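Local coordinates for peroxisomal membrane protein LPX1 (PDB 2Y6U) that acts as a peroxisomal acyl esterase of the alpha/beta-hydrolase family, with lipase and phospholipase A activity, at residues T49-H59 with N83-Q94; S131-N139 with F344-I355. All coordinates share one frame; numbering follows the deposited sequence.

Overall arrangement
Both contacts involve the central mixed sheet of the alpha/beta-hydrolase fold and lie on the same side of the chain's centre, their own centres about 13 Å apart. Interaction 1 is largely buried: strands 51-58 and 84-92 run parallel and are held by parallel-sheet backbone bonds, with a one-residue slip, and by aliphatic packing. Interaction 2 is at the surface, where the start of strand 137-144 meets the end of helix 330-347 and the loop after it; it has smaller apolar touches and one weak side-chain bond. The two are coupled through strand 51-58: R52 N probably bonds to P136 O, and R52 O probably accepts from L138 N.

Interaction 1 (T49-H59 with N83-Q94); sequences TATRLNLVFLH and NYAIDKVLLIDQ
From T51-Y84 to F57-L91 the strands 51-58 and 84-92 run parallel, their short axes coming within 4.4 Å at an angle of 42°, joined by backbone bonds such as T51 N to N83 O and F57 N to L90 O. The pairing slips by one residue at D87: its N donates to L53 O at 2.7 Å, yet the next bond, from L55 N, goes to K88 O. D87 thereby comes alongside R52, with CB 3.5 Å from R52 CG; the guanidinium does not reach the carboxylate, whose OD1 instead forms salt bridges with R43 and R46. A water bridges D87 OD2 and N54 OD1, donating to each at 2.6 Å, while N54 ND2 is bonded to N139. Strand order identifies these as two central strands of the alpha/beta-hydrolase sheet. On the face bearing L55, F57, V89 and L91, the F57 ring meets V89 CG1 at its edge, 3.7 Å from CD1, while F57 CB lies 3.6 Å from L91 CD2. On the opposite face the side chains of V56 and I92 cross obliquely, CG1 of the first 3.8 Å from CD1 of the second, and I92 continues onto V121 and I124 of helix 114-125. Beyond the strands, H59 has CG set between its backbone N and carbonyl carbon (chi1 63°), and its ring lies across against the other segment. There NE2 accepts from Q94 N at 3.1 Å, almost straight at 177° and close to the ring plane. Without the imidazole, as with an alanine here, the Q94 amide would probably lose this acceptor and a gap would open beside Q94 CG. H59 stands at the strand end where relatives carry the His-Gly sequence that leads to the oxyanion hole, and probably plays the same part here.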
loop_
_atom_site.group_PDB
_atom_site.type_symbol
_atom_site.label_atom_id
_atom_site.label_comp_id
_atom_site.label_asym_id
_atom_site.label_seq_id
_atom_site.Cartn_x
_atom_site.Cartn_y
_atom_site.Cartn_z
ATOM N N THR A 49 -8.487 3.064 30.649
ATOM C CA THR A 49 -9.384 3.621 29.598
ATOM C C THR A 49 -8.833 4.832 28.779
ATOM O O THR A 49 -9.565 5.393 27.957
ATOM C CB THR A 49 -10.779 4.077 30.192
ATOM O OG1 THR A 49 -10.615 5.311 30.910
ATOM C CG2 THR A 49 -11.412 2.999 31.099
ATOM N N ALA A 50 -7.586 5.244 29.025
ATOM C CA ALA A 50 -7.047 6.454 28.417
ATOM C C ALA A 50 -6.663 6.165 26.965
ATOM O O ALA A 50 -5.946 5.220 26.654
ATOM C CB ALA A 50 -5.884 6.971 29.184
ATOM N N THR A 51 -7.148 7.001 26.065
ATOM C CA THR A 51 -6.774 6.879 24.644
ATOM C C THR A 51 -5.378 7.364 24.457
ATOM O O THR A 51 -5.000 8.458 24.886
ATOM C CB THR A 51 -7.734 7.696 23.779
ATOM O OG1 THR A 51 -9.052 7.279 24.055
ATOM C CG2 THR A 51 -7.508 7.511 22.324
ATOM N N ARG A 52 -4.582 6.570 23.771
ATOM C CA ARG A 52 -3.315 6.988 23.349
ATOM C C ARG A 52 -3.473 7.781 22.021
ATOM O O ARG A 52 -4.029 7.263 21.061
ATOM C CB ARG A 52 -2.452 5.775 23.013
ATOM C CG ARG A 52 -1.608 5.149 24.109
ATOM C CD ARG A 52 -2.373 4.189 24.870
ATOM N NE ARG A 52 -1.686 2.901 25.069
ATOM C CZ ARG A 52 -2.064 1.977 25.972
ATOM N NH1 ARG A 52 -3.104 2.194 26.795
ATOM N NH2 ARG A 52 -1.391 0.820 26.054
ATOM N N LEU A 53 -2.886 8.968 21.951
ATOM C CA LEU A 53 -2.853 9.716 20.692
ATOM C C LEU A 53 -1.479 9.594 20.116
ATOM O O LEU A 53 -0.464 9.824 20.783
ATOM C CB LEU A 53 -3.192 11.201 20.840
ATOM C CG LEU A 53 -4.595 11.573 21.320
ATOM C CD1 LEU A 53 -4.638 13.050 21.657
ATOM C CD2 LEU A 53 -5.648 11.260 20.268
ATOM N N ASN A 54 -1.437 9.201 18.857
ATOM C CA ASN A 54 -0.197 9.131 18.132
ATOM C C ASN A 54 -0.261 10.141 16.967
ATOM O O ASN A 54 -1.267 10.190 16.263
ATOM C CB ASN A 54 0.018 7.713 17.544
ATOM C CG ASN A 54 0.077 6.652 18.612
ATOM O OD1 ASN A 54 0.832 6.837 19.559
ATOM N ND2 ASN A 54 -0.775 5.627 18.552
ATOM N N LEU A 55 0.789 10.887 16.795
ATOM C CA LEU A 55 0.878 11.907 15.791
ATOM C C LEU A 55 2.005 11.689 14.862
ATOM O O LEU A 55 3.112 11.408 15.301
ATOM C CB LEU A 55 1.045 13.275 16.467
ATOM C CG LEU A 55 -0.139 13.978 17.056
ATOM C CD1 LEU A 55 -1.088 13.227 17.826
ATOM C CD2 LEU A 55 0.343 15.271 17.907
ATOM N N VAL A 56 1.755 11.868 13.565
ATOM C CA VAL A 56 2.775 11.648 12.574
ATOM C C VAL A 56 2.869 12.919 11.708
ATOM O O VAL A 56 1.890 13.344 11.202
ATOM C CB VAL A 56 2.462 10.457 11.673
ATOM C CG1 VAL A 56 3.555 10.305 10.587
ATOM C CG2 VAL A 56 2.311 9.141 12.555
ATOM N N PHE A 57 4.031 13.555 11.675
ATOM C CA PHE A 57 4.150 14.859 10.991
ATOM C C PHE A 57 5.048 14.697 9.756
ATOM O O PHE A 57 6.132 14.125 9.851
ATOM C CB PHE A 57 4.860 15.892 11.863
ATOM C CG PHE A 57 4.021 16.467 12.964
ATOM C CD1 PHE A 57 3.939 15.824 14.204
ATOM C CD2 PHE A 57 3.314 17.645 12.770
ATOM C CE1 PHE A 57 3.171 16.377 15.226
ATOM C CE2 PHE A 57 2.568 18.205 13.796
ATOM C CZ PHE A 57 2.491 17.546 15.023
ATOM N N LEU A 58 4.562 15.231 8.639
ATOM C CA LEU A 58 5.148 15.080 7.301
ATOM C C LEU A 58 5.508 16.445 6.749
ATOM O O LEU A 58 4.607 17.302 6.472
ATOM C CB LEU A 58 4.176 14.316 6.382
ATOM C CG LEU A 58 3.649 12.968 6.858
ATOM C CD1 LEU A 58 2.731 12.396 5.711
ATOM C CD2 LEU A 58 4.825 12.065 7.299
ATOM N N HIS A 59 6.799 16.712 6.641
ATOM C CA HIS A 59 7.273 17.994 6.183
ATOM C C HIS A 59 6.976 18.310 4.692
ATOM O O HIS A 59 6.692 17.426 3.881
ATOM C CB HIS A 59 8.822 18.098 6.362
ATOM C CG HIS A 59 9.570 17.083 5.515
ATOM N ND1 HIS A 59 9.743 17.240 4.146
ATOM C CD2 HIS A 59 10.163 15.910 5.844
ATOM C CE1 HIS A 59 10.406 16.180 3.683
ATOM N NE2 HIS A 59 10.654 15.354 4.687
ATOM N N ASN A 83 -9.793 12.166 28.814
ATOM C CA ASN A 83 -8.993 10.966 29.061
ATOM C C ASN A 83 -8.165 10.456 27.853
ATOM O O ASN A 83 -8.315 9.325 27.379
ATOM C CB ASN A 83 -9.852 9.857 29.636
ATOM C CG ASN A 83 -9.118 9.087 30.667
ATOM O OD1 ASN A 83 -7.881 9.172 30.734
ATOM N ND2 ASN A 83 -9.850 8.368 31.516
ATOM N N TYR A 84 -7.308 11.344 27.395
ATOM C CA TYR A 84 -6.375 11.045 26.316
ATOM C C TYR A 84 -5.019 11.667 26.703
ATOM O O TYR A 84 -4.950 12.542 27.600
ATOM C CB TYR A 84 -6.909 11.616 24.994
ATOM C CG TYR A 84 -7.082 13.150 24.895
ATOM C CD1 TYR A 84 -6.005 13.980 24.612
ATOM C CD2 TYR A 84 -8.339 13.748 25.025
ATOM C CE1 TYR A 84 -6.150 15.359 24.490
ATOM C CE2 TYR A 84 -8.493 15.131 24.906
ATOM C CZ TYR A 84 -7.388 15.933 24.617
ATOM O OH TYR A 84 -7.524 17.322 24.497
ATOM N N ALA A 85 -3.989 11.208 26.033
ATOM C CA ALA A 85 -2.654 11.763 26.091
ATOM C C ALA A 85 -1.861 11.305 24.890
ATOM O O ALA A 85 -2.026 10.189 24.402
ATOM C CB ALA A 85 -1.903 11.317 27.444
ATOM N N ILE A 86 -0.969 12.169 24.440
ATOM C CA ILE A 86 -0.026 11.835 23.403
ATOM C C ILE A 86 0.898 10.736 23.853
ATOM O O ILE A 86 1.531 10.804 24.940
ATOM C CB ILE A 86 0.837 13.035 22.927
ATOM C CG1 ILE A 86 -0.042 14.070 22.238
ATOM C CG2 ILE A 86 1.898 12.577 21.889
ATOM C CD1 ILE A 86 0.744 15.367 22.003
ATOM N N ASP A 87 0.951 9.665 23.085
ATOM C CA ASP A 87 1.841 8.595 23.441
ATOM C C ASP A 87 3.089 8.657 22.592
ATOM O O ASP A 87 4.160 8.565 23.120
ATOM C CB ASP A 87 1.117 7.274 23.312
ATOM C CG ASP A 87 1.843 6.128 23.995
ATOM O OD1 ASP A 87 2.085 6.206 25.246
ATOM O OD2 ASP A 87 2.197 5.178 23.245
ATOM N N LYS A 88 2.962 8.660 21.263
ATOM C CA LYS A 88 4.080 8.745 20.328
ATOM C C LYS A 88 3.920 9.880 19.328
ATOM O O LYS A 88 2.839 10.111 18.826
ATOM C CB LYS A 88 4.234 7.477 19.514
ATOM C CG LYS A 88 4.577 6.222 20.328
ATOM C CD LYS A 88 5.278 5.169 19.394
ATOM C CE LYS A 88 5.798 3.924 20.078
ATOM N NZ LYS A 88 6.614 3.171 19.006
ATOM N N VAL A 89 5.018 10.521 18.964
ATOM C CA VAL A 89 5.046 11.451 17.852
ATOM C C VAL A 89 6.166 11.027 16.927
ATOM O O VAL A 89 7.300 10.818 17.382
ATOM C CB VAL A 89 5.332 12.929 18.265
ATOM C CG1 VAL A 89 5.294 13.889 17.037
ATOM C CG2 VAL A 89 4.358 13.383 19.316
ATOM N N LEU A 90 5.883 10.899 15.632
ATOM C CA LEU A 90 6.912 10.538 14.642
ATOM C C LEU A 90 7.182 11.696 13.728
ATOM O O LEU A 90 6.261 12.233 13.089
ATOM C CB LEU A 90 6.445 9.384 13.777
ATOM C CG LEU A 90 5.842 8.176 14.486
ATOM C CD1 LEU A 90 5.416 7.038 13.515
ATOM C CD2 LEU A 90 6.826 7.587 15.556
ATOM N N LEU A 91 8.438 12.056 13.580
ATOM C CA LEU A 91 8.856 13.056 12.720
ATOM C C LEU A 91 9.754 12.450 11.642
ATOM O O LEU A 91 10.827 11.910 11.918
ATOM C CB LEU A 91 9.622 14.147 13.462
ATOM C CG LEU A 91 8.912 14.958 14.542
ATOM C CD1 LEU A 91 9.851 16.161 14.956
ATOM C CD2 LEU A 91 7.540 15.318 14.250
ATOM N N ILE A 92 9.254 12.400 10.430
ATOM C CA ILE A 92 9.873 11.610 9.369
ATOM C C ILE A 92 10.556 12.496 8.285
ATOM O O ILE A 92 9.994 13.480 7.832
ATOM C CB ILE A 92 8.781 10.735 8.697
ATOM C CG1 ILE A 92 8.220 9.741 9.695
ATOM C CG2 ILE A 92 9.318 9.974 7.396
ATOM C CD1 ILE A 92 6.887 9.007 9.177
ATOM N N ASP A 93 11.776 12.113 7.846
ATOM C CA ASP A 93 12.408 12.743 6.681
ATOM C C ASP A 93 12.231 11.841 5.475
ATOM O O ASP A 93 12.588 10.641 5.465
ATOM C CB ASP A 93 13.882 12.920 6.841
ATOM C CG ASP A 93 14.264 14.132 7.661
ATOM O OD1 ASP A 93 13.564 15.141 7.646
ATOM O OD2 ASP A 93 15.329 14.055 8.300
ATOM N N GLN A 94 11.641 12.400 4.436
ATOM C CA GLN A 94 11.496 11.666 3.158
ATOM C C GLN A 94 12.907 11.304 2.656
ATOM O O GLN A 94 13.903 11.948 3.034
ATOM C CB GLN A 94 10.823 12.578 2.168
ATOM C CG GLN A 94 9.347 12.872 2.492
ATOM C CD GLN A 94 8.539 11.582 2.432
ATOM O OE1 GLN A 94 8.444 10.920 1.403
ATOM N NE2 GLN A 94 7.926 11.238 3.541
HETATM O O HOH W 1 1.472 4.609 20.802
HETATM O O HOH W 2 8.357 15.460 8.841
#

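Interaction 2 (S131-N139 with F344-I355); sequences SIDSHPALN and FVLTSPLQSSHI
L138 points from the start of strand 137-144 at the end of helix 330-347, so a strand of the alpha/beta-hydrolase sheet is here covered by the last part of a helix and the loop that follows. The side chain leaves the backbone toward the helix, and CD1 lies 4.2 Å from V345 CG2 and 4.3 Å from F344 CE2, approaching that ring obliquely. Both methyls, CD1 and CD2, also rest 3.8 Å from S348 OG. V345 and L138 share L53 of strand 51-58 as a neighbour.

Two residues before L138, P136 meets the loop through CD, 3.6 Å from S353 CB, with CG close by. The peptide bond before P136 is cis, and the proline folds back over H135: its CB stands 4.2 Å above the imidazole plane, over the ring centre. One face of the histidine is thus covered by its own neighbour while the ring reaches across to the loop. I132 and I355 meet at about a right angle, their contact made by I132 CG2 and I355 CD1 at 4.0 Å. Here the second subunit packs on the contact, T28 of that subunit on I132 and its A27 on H135, while residues 344-355 lead on to C-terminal helix 360-378. The H135 torsion, CG opposite the backbone N (chi1 -174°), extends the ring until NE2 stands 2.6 Å from S352 O, a bond that is short but weak, bent to 122° at the hydrogen.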
loop_
_atom_site.group_PDB
_atom_site.type_symbol
_atom_site.label_atom_id
_atom_site.label_comp_id
_atom_site.label_asym_id
_atom_site.label_seq_id
_atom_site.Cartn_x
_atom_site.Cartn_y
_atom_site.Cartn_z
ATOM N N SER A 131 2.053 -2.042 17.776
ATOM C CA SER A 131 2.157 -2.946 18.936
ATOM C C SER A 131 0.809 -3.003 19.645
ATOM O O SER A 131 0.053 -2.026 19.653
ATOM C CB SER A 131 3.241 -2.474 19.937
ATOM O OG SER A 131 3.309 -3.316 21.092
ATOM N N ILE A 132 0.572 -4.125 20.271
ATOM C CA ILE A 132 -0.606 -4.398 21.076
ATOM C C ILE A 132 -0.622 -3.412 22.272
ATOM O O ILE A 132 -1.663 -3.121 22.872
ATOM C CB ILE A 132 -0.528 -5.885 21.441
ATOM C CG1 ILE A 132 -0.566 -6.711 20.123
ATOM C CG2 ILE A 132 -1.570 -6.306 22.465
ATOM C CD1 ILE A 132 0.686 -6.466 19.195
ATOM N N ASP A 133 0.549 -2.806 22.499
ATOM C CA ASP A 133 0.682 -1.778 23.517
ATOM C C ASP A 133 -0.086 -0.488 23.147
ATOM O O ASP A 133 -0.960 -0.066 23.955
ATOM C CB ASP A 133 2.170 -1.521 23.838
ATOM C CG ASP A 133 2.828 -2.707 24.558
ATOM O OD1 ASP A 133 2.173 -3.359 25.409
ATOM O OD2 ASP A 133 4.013 -2.984 24.258
ATOM N N SER A 134 0.198 0.087 21.956
ATOM C CA SER A 134 -0.437 1.334 21.417
ATOM C C SER A 134 -2.013 1.418 21.597
ATOM O O SER A 134 -2.564 2.515 21.518
ATOM C CB SER A 134 -0.007 1.605 19.924
ATOM O OG SER A 134 1.270 2.311 19.708
ATOM N N HIS A 135 -2.709 0.306 21.898
ATOM C CA HIS A 135 -4.189 0.244 22.038
ATOM C C HIS A 135 -4.758 0.691 23.430
ATOM O O HIS A 135 -4.227 0.278 24.466
ATOM C CB HIS A 135 -4.642 -1.220 21.765
ATOM C CG HIS A 135 -6.134 -1.413 21.737
ATOM N ND1 HIS A 135 -6.907 -1.071 20.643
ATOM C CD2 HIS A 135 -6.992 -1.911 22.665
ATOM C CE1 HIS A 135 -8.179 -1.330 20.907
ATOM N NE2 HIS A 135 -8.259 -1.850 22.125
ATOM N N PRO A 136 -5.862 1.462 23.467
ATOM C CA PRO A 136 -6.684 2.031 22.397
ATOM C C PRO A 136 -6.081 3.323 21.882
ATOM O O PRO A 136 -5.802 4.216 22.692
ATOM C CB PRO A 136 -7.986 2.382 23.099
ATOM C CG PRO A 136 -7.610 2.649 24.488
ATOM C CD PRO A 136 -6.348 1.881 24.788
ATOM N N ALA A 137 -5.936 3.429 20.563
ATOM C CA ALA A 137 -5.125 4.467 19.995
ATOM C C ALA A 137 -6.008 5.278 19.043
ATOM O O ALA A 137 -7.010 4.762 18.494
ATOM C CB ALA A 137 -4.005 3.846 19.241
ATOM N N LEU A 138 -5.648 6.532 18.889
ATOM C CA LEU A 138 -6.133 7.336 17.797
ATOM C C LEU A 138 -4.911 7.983 17.145
ATOM O O LEU A 138 -4.064 8.504 17.811
ATOM C CB LEU A 138 -7.070 8.435 18.274
ATOM C CG LEU A 138 -8.469 7.946 18.768
ATOM C CD1 LEU A 138 -9.324 9.088 19.406
ATOM C CD2 LEU A 138 -9.341 7.192 17.631
ATOM N N ASN A 139 -4.867 7.872 15.826
ATOM C CA ASN A 139 -3.705 8.279 15.116
ATOM C C ASN A 139 -4.044 9.440 14.236
ATOM O O ASN A 139 -5.054 9.388 13.505
ATOM C CB ASN A 139 -3.271 7.124 14.251
ATOM C CG ASN A 139 -2.875 5.840 15.059
ATOM O OD1 ASN A 139 -2.288 5.922 16.135
ATOM N ND2 ASN A 139 -3.351 4.666 14.575
ATOM N N PHE A 344 -11.970 16.163 18.215
ATOM C CA PHE A 344 -12.094 14.833 17.581
ATOM C C PHE A 344 -12.149 13.718 18.626
ATOM O O PHE A 344 -13.074 12.870 18.611
ATOM C CB PHE A 344 -10.954 14.630 16.544
ATOM C CG PHE A 344 -11.008 13.301 15.847
ATOM C CD1 PHE A 344 -11.802 13.128 14.747
ATOM C CD2 PHE A 344 -10.344 12.188 16.357
ATOM C CE1 PHE A 344 -11.998 11.882 14.150
ATOM C CE2 PHE A 344 -10.482 10.908 15.724
ATOM C CZ PHE A 344 -11.357 10.759 14.653
ATOM N N VAL A 345 -11.204 13.736 19.587
ATOM C CA VAL A 345 -11.221 12.762 20.685
ATOM C C VAL A 345 -12.542 12.771 21.496
ATOM O O VAL A 345 -13.137 11.726 21.772
ATOM C CB VAL A 345 -10.062 12.978 21.657
ATOM C CG1 VAL A 345 -10.111 11.928 22.796
ATOM C CG2 VAL A 345 -8.729 12.989 20.937
ATOM N N LEU A 346 -13.022 13.956 21.821
ATOM C CA LEU A 346 -14.221 14.081 22.611
ATOM C C LEU A 346 -15.425 13.393 21.993
ATOM O O LEU A 346 -16.261 12.870 22.729
ATOM C CB LEU A 346 -14.548 15.558 22.882
ATOM C CG LEU A 346 -13.995 16.141 24.192
ATOM C CD1 LEU A 346 -14.633 17.489 24.451
ATOM C CD2 LEU A 346 -14.244 15.223 25.401
ATOM N N THR A 347 -15.529 13.391 20.668
ATOM C CA THR A 347 -16.653 12.769 20.007
ATOM C C THR A 347 -16.344 11.360 19.483
ATOM O O THR A 347 -17.191 10.724 18.845
ATOM C CB THR A 347 -17.152 13.681 18.843
ATOM O OG1 THR A 347 -16.135 13.834 17.878
ATOM C CG2 THR A 347 -17.546 15.099 19.362
ATOM N N SER A 348 -15.141 10.851 19.759
ATOM C CA SER A 348 -14.736 9.593 19.154
ATOM C C SER A 348 -15.367 8.407 19.904
ATOM O O SER A 348 -15.343 8.410 21.112
ATOM C CB SER A 348 -13.219 9.460 19.117
ATOM O OG SER A 348 -12.905 8.389 18.253
ATOM N N PRO A 349 -15.908 7.400 19.179
ATOM C CA PRO A 349 -16.518 6.245 19.853
ATOM C C PRO A 349 -15.601 5.545 20.868
ATOM O O PRO A 349 -14.402 5.414 20.623
ATOM C CB PRO A 349 -16.844 5.296 18.684
ATOM C CG PRO A 349 -17.028 6.180 17.513
ATOM C CD PRO A 349 -16.052 7.309 17.711
ATOM N N LEU A 350 -16.156 5.106 21.998
ATOM C CA LEU A 350 -15.410 4.228 22.907
ATOM C C LEU A 350 -15.121 2.908 22.140
ATOM O O LEU A 350 -16.036 2.417 21.484
ATOM C CB LEU A 350 -16.178 3.977 24.224
ATOM C CG LEU A 350 -16.656 5.169 25.089
ATOM C CD1 LEU A 350 -16.660 4.756 26.562
ATOM C CD2 LEU A 350 -15.840 6.472 24.910
ATOM N N GLN A 351 -13.917 2.305 22.153
ATOM C CA GLN A 351 -12.735 2.578 22.994
ATOM C C GLN A 351 -12.685 1.517 24.112
ATOM O O GLN A 351 -12.811 1.837 25.297
ATOM C CB GLN A 351 -12.653 4.033 23.518
ATOM C CG GLN A 351 -11.458 4.393 24.386
ATOM C CD GLN A 351 -11.859 4.641 25.850
ATOM O OE1 GLN A 351 -12.679 5.529 26.143
ATOM N NE2 GLN A 351 -11.291 3.849 26.771
ATOM N N SER A 352 -12.532 0.251 23.709
ATOM C CA SER A 352 -12.270 -0.857 24.647
ATOM C C SER A 352 -10.754 -1.005 24.843
ATOM O O SER A 352 -10.017 -1.070 23.854
ATOM C CB SER A 352 -12.866 -2.175 24.126
ATOM O OG SER A 352 -12.541 -3.268 24.980
ATOM N N SER A 353 -10.297 -1.067 26.102
ATOM C CA SER A 353 -8.854 -1.054 26.421
ATOM C C SER A 353 -8.297 -2.305 27.139
ATOM O O SER A 353 -7.109 -2.330 27.482
ATOM C CB SER A 353 -8.494 0.211 27.215
ATOM O OG SER A 353 -9.261 0.345 28.399
ATOM N N HIS A 354 -9.126 -3.335 27.347
ATOM C CA HIS A 354 -8.640 -4.605 27.925
ATOM C C HIS A 354 -8.020 -5.508 26.826
ATOM O O HIS A 354 -8.561 -5.603 25.718
ATOM C CB HIS A 354 -9.730 -5.309 28.793
ATOM C CG HIS A 354 -10.645 -6.242 28.045
ATOM N ND1 HIS A 354 -10.584 -7.617 28.182
ATOM C CD2 HIS A 354 -11.666 -5.997 27.187
ATOM C CE1 HIS A 354 -11.514 -8.176 27.428
ATOM N NE2 HIS A 354 -12.182 -7.216 26.813
ATOM N N ILE A 355 -6.849 -6.093 27.128
ATOM C CA ILE A 355 -6.228 -7.147 26.298
ATOM C C ILE A 355 -6.986 -8.442 26.603
ATOM O O ILE A 355 -6.916 -8.959 27.719
ATOM C CB ILE A 355 -4.684 -7.324 26.571
ATOM C CG1 ILE A 355 -3.901 -6.095 26.081
ATOM C CG2 ILE A 355 -4.136 -8.601 25.904
ATOM C CD1 ILE A 355 -2.410 -6.132 26.398
#